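Local coordinates for solute-binding periplasmic protein of iron/siderophore ABC transporter (Yersinia pestis, PDB 6B2Y) that probably binds chelated iron or a related transition metal in the periplasm and hands it to an ABC transporter for import, at residues Lys202-Asp205 with Ile206-Lys209; Gly86-Arg89 with Lys90-Gln94. All blocks are in the same frame, centred on the assembly; numbering follows the deposited sequence.

Interaction 1: Lys202-Asp205 with Ile206-Lys209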
# COMPACT_ATOMS: atom_id res chain seq x y z
N LYS A 202 -11.26 10.13 12.24
CA LYS A 202 -11.58 11.42 11.63
C LYS A 202 -12.52 11.26 10.45
O LYS A 202 -13.37 12.13 10.20
CB LYS A 202 -10.31 12.12 11.14
CG LYS A 202 -9.42 12.62 12.23
CD LYS A 202 -8.11 13.13 11.65
CE LYS A 202 -7.19 13.59 12.75
NZ LYS A 202 -5.92 14.14 12.21
N VAL A 203 -12.38 10.16 9.72
CA VAL A 203 -13.22 9.87 8.57
C VAL A 203 -14.51 9.19 8.99
O VAL A 203 -15.60 9.60 8.58
CB VAL A 203 -12.45 9.00 7.55
CG1 VAL A 203 -13.38 8.48 6.47
CG2 VAL A 203 -11.27 9.79 6.95
N THR A 204 -14.42 8.14 9.82
CA THR A 204 -15.61 7.38 10.15
C THR A 204 -16.55 8.12 11.08
O THR A 204 -17.75 7.83 11.08
CB THR A 204 -15.26 6.01 10.76
OG1 THR A 204 -14.56 6.18 11.99
CG2 THR A 204 -14.44 5.20 9.76
N ASP A 205 -16.03 9.06 11.88
CA ASP A 205 -16.91 9.93 12.67
C ASP A 205 -18.02 10.50 11.79
O ASP A 205 -19.17 10.63 12.22
CB ASP A 205 -16.11 11.08 13.31
CG ASP A 205 -15.39 10.69 14.61
OD1 ASP A 205 -15.47 9.53 15.08
OD2 ASP A 205 -14.72 11.58 15.17
N ILE A 206 -17.68 10.84 10.54
CA ILE A 206 -18.63 11.38 9.57
C ILE A 206 -19.28 10.28 8.74
O ILE A 206 -20.50 10.25 8.57
CB ILE A 206 -17.93 12.42 8.66
CG1 ILE A 206 -17.61 13.69 9.46
CG2 ILE A 206 -18.80 12.74 7.46
CD1 ILE A 206 -16.73 14.69 8.71
N THR A 207 -18.49 9.36 8.18
CA THR A 207 -19.07 8.41 7.22
C THR A 207 -19.90 7.30 7.88
O THR A 207 -20.69 6.66 7.17
CB THR A 207 -17.99 7.78 6.34
OG1 THR A 207 -17.05 7.10 7.17
CG2 THR A 207 -17.26 8.86 5.50
N ASN A 208 -19.74 7.06 9.18
CA ASN A 208 -20.60 6.07 9.85
C ASN A 208 -22.08 6.45 9.74
O ASN A 208 -22.94 5.56 9.65
CB ASN A 208 -20.23 5.92 11.33
CG ASN A 208 -18.98 5.06 11.55
OD1 ASN A 208 -18.57 4.30 10.68
ND2 ASN A 208 -18.39 5.18 12.74
N LYS A 209 -22.39 7.75 9.73
CA LYS A 209 -23.78 8.22 9.79
C LYS A 209 -24.44 8.37 8.42
O LYS A 209 -25.65 8.62 8.36
CB LYS A 209 -23.85 9.57 10.51
CG LYS A 209 -23.03 9.64 11.79
CD LYS A 209 -23.75 8.95 12.93
CE LYS A 209 -22.86 8.87 14.17
NZ LYS A 209 -22.76 10.15 14.93
O HOH W 1 -19.81 9.97 14.84
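Val203 O is gripped by two backbone donors from the next turn, Thr207 N at 2.9 Å from Val203 O and Ile206 N at 3.1 Å from the same oxygen. The bond from Thr207 is nearly straight, 167° at the hydrogen, and lies in the carbonyl plane, whereas the one from Ile206 is bent to 136° and comes from above that plane, a three-residue bond added to the four-residue helical one. With chi1 at 59°, Thr207 OG1 sits between its own backbone N and carbonyl carbon and lies against the preceding turn, 3.3 Å from Thr204 CA; its hydrogen bond goes to Gln245 O. The methyls Val203 CG1 and Thr207 CG2 meet at 4.0 Å. One residue on, Asn208 N bonds Thr204 O at 2.9 Å, and the Asn208 amide runs alongside the Thr204 side chain, pointing the same way, with OD1 3.7 Å from Thr204 CB. The Lys209 chain, bent at chi2 and chi4, brings NZ to a water that donates to Asp205 O. Three-residue and four-residue bonds mixed like this, with a weak Lys209 N to Ile206 O bond beyond, are typical of the C-terminal end of an alpha-helix, here helix 186-207.

Interaction 2: Gly86-Arg89 with Lys90-Gln94; sequences GDFR and KLDPQ
Leu91 leans back along the side chain of Asp87, one turn earlier, and the two point the same way. Leu91 CB lies 3.2 Å from Asp87 O, the oxygen that accepts the Leu91 N hydrogen bond at 2.9 Å; Leu91 CG is farther off, 3.9 Å from Asp87 O. Since CG stands beside the backbone N (chi1 -64°) and the chain then runs extended, the tip methyl Leu91 CD1 reaches the carboxylate, 3.9 Å from Asp87 OD1. That carboxylate forms a salt bridge through OD2 with Arg64, a residue the Leu91 side chain also touches. The short helix 87-91 ends here: Asp92 N bonds Phe88 O at 3.0 Å and only weakly Asp87 O, and Asp92 leaves helical phi/psi. Asp92 is at the same time the N-cap of helix 93-102, its side chain capping a backbone N just past Gln94, so a single residue joins two consecutive helices. A chi1 of -164° turns the Asp92 carboxylate away from its own N and toward the Phe88 ring, which OD2 approaches obliquely, 4.2 Å from Phe88 CE1, with the two planes 85° apart. Tyr67 OH and Thr95 OG1 both hydrogen-bond this OD2, while Phe66 and Trp84 meet the Phe88 ring. Pro93 CB rests 3.7 Å from Arg89 O.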
# COMPACT_ATOMS: atom_id res chain seq x y z
N GLY A 86 12.87 -8.28 -4.24
CA GLY A 86 13.20 -7.18 -5.13
C GLY A 86 12.12 -6.14 -5.35
O GLY A 86 12.39 -5.13 -6.02
N ASP A 87 10.91 -6.33 -4.80
CA ASP A 87 9.81 -5.44 -5.14
C ASP A 87 10.05 -3.99 -4.70
O ASP A 87 9.53 -3.06 -5.32
CB ASP A 87 8.50 -5.92 -4.50
CG ASP A 87 7.87 -7.09 -5.25
OD1 ASP A 87 8.41 -7.52 -6.29
OD2 ASP A 87 6.83 -7.58 -4.77
N PHE A 88 10.77 -3.78 -3.60
CA PHE A 88 10.93 -2.40 -3.14
C PHE A 88 11.81 -1.61 -4.11
O PHE A 88 11.43 -0.53 -4.58
CB PHE A 88 11.52 -2.37 -1.73
CG PHE A 88 11.77 -0.98 -1.21
CD1 PHE A 88 10.73 -0.06 -1.12
CD2 PHE A 88 13.04 -0.60 -0.79
CE1 PHE A 88 10.95 1.22 -0.64
CE2 PHE A 88 13.27 0.68 -0.31
CZ PHE A 88 12.22 1.59 -0.23
N ARG A 89 12.99 -2.14 -4.43
CA ARG A 89 13.87 -1.40 -5.34
C ARG A 89 13.30 -1.33 -6.75
O ARG A 89 13.39 -0.30 -7.42
CB ARG A 89 15.26 -2.02 -5.37
CG ARG A 89 16.26 -1.16 -6.16
CD ARG A 89 17.58 -1.87 -6.31
NE ARG A 89 17.58 -2.84 -7.40
CZ ARG A 89 18.42 -3.86 -7.50
NH1 ARG A 89 19.33 -4.07 -6.54
NH2 ARG A 89 18.36 -4.69 -8.53
N LYS A 90 12.71 -2.43 -7.22
CA LYS A 90 12.31 -2.53 -8.62
C LYS A 90 10.95 -1.90 -8.90
O LYS A 90 10.76 -1.28 -9.96
CB LYS A 90 12.30 -4.00 -9.04
CG LYS A 90 12.21 -4.16 -10.55
CD LYS A 90 11.36 -5.36 -10.93
CE LYS A 90 11.27 -5.48 -12.45
NZ LYS A 90 12.23 -6.47 -13.00
N LEU A 91 10.00 -2.04 -7.98
CA LEU A 91 8.66 -1.52 -8.20
C LEU A 91 8.39 -0.21 -7.48
O LEU A 91 7.40 0.46 -7.80
CB LEU A 91 7.61 -2.57 -7.80
CG LEU A 91 7.65 -3.85 -8.64
CD1 LEU A 91 6.48 -4.77 -8.29
CD2 LEU A 91 7.67 -3.54 -10.13
N ASP A 92 9.24 0.19 -6.54
CA ASP A 92 9.17 1.52 -5.94
C ASP A 92 10.53 2.20 -5.98
O ASP A 92 11.08 2.60 -4.94
CB ASP A 92 8.66 1.43 -4.50
CG ASP A 92 8.21 2.78 -3.96
OD1 ASP A 92 8.32 3.77 -4.72
OD2 ASP A 92 7.75 2.85 -2.80
N PRO A 93 11.10 2.39 -7.18
CA PRO A 93 12.41 3.07 -7.28
C PRO A 93 12.44 4.47 -6.69
O PRO A 93 13.51 4.92 -6.24
CB PRO A 93 12.67 3.10 -8.79
CG PRO A 93 11.30 2.99 -9.41
CD PRO A 93 10.57 2.05 -8.51
N GLN A 94 11.32 5.20 -6.72
CA GLN A 94 11.33 6.56 -6.19
C GLN A 94 11.58 6.57 -4.69
O GLN A 94 12.43 7.32 -4.20
CB GLN A 94 10.03 7.26 -6.53
CG GLN A 94 9.76 7.35 -8.02
CD GLN A 94 8.42 7.97 -8.28
OE1 GLN A 94 8.12 9.04 -7.76
NE2 GLN A 94 7.60 7.27 -9.06

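In the fold
From the N terminus, strand 81-85 of the parallel sheet leads straight into interaction 2, which closes one short turn through helix 87-91 and passes the chain to helix 93-102. Some ninety residues later the long helix 186-207 begins, after the last strand of that sheet, 159-162, and helix 168-182; interaction 1 lies at its C-terminal end, before the chain enters strand 217-221 of the second, mixed sheet. The two contacts are thus in series, neither nested nor crossed. Their centres lie 34 Å apart on opposite sides of the chain's centre, with nearest atoms about 22 Å apart. Interaction 1 sets the helix end against helix 340-350 through Val203, whereas interaction 2 links the end of strand 81-85 to the start of helix 93-102.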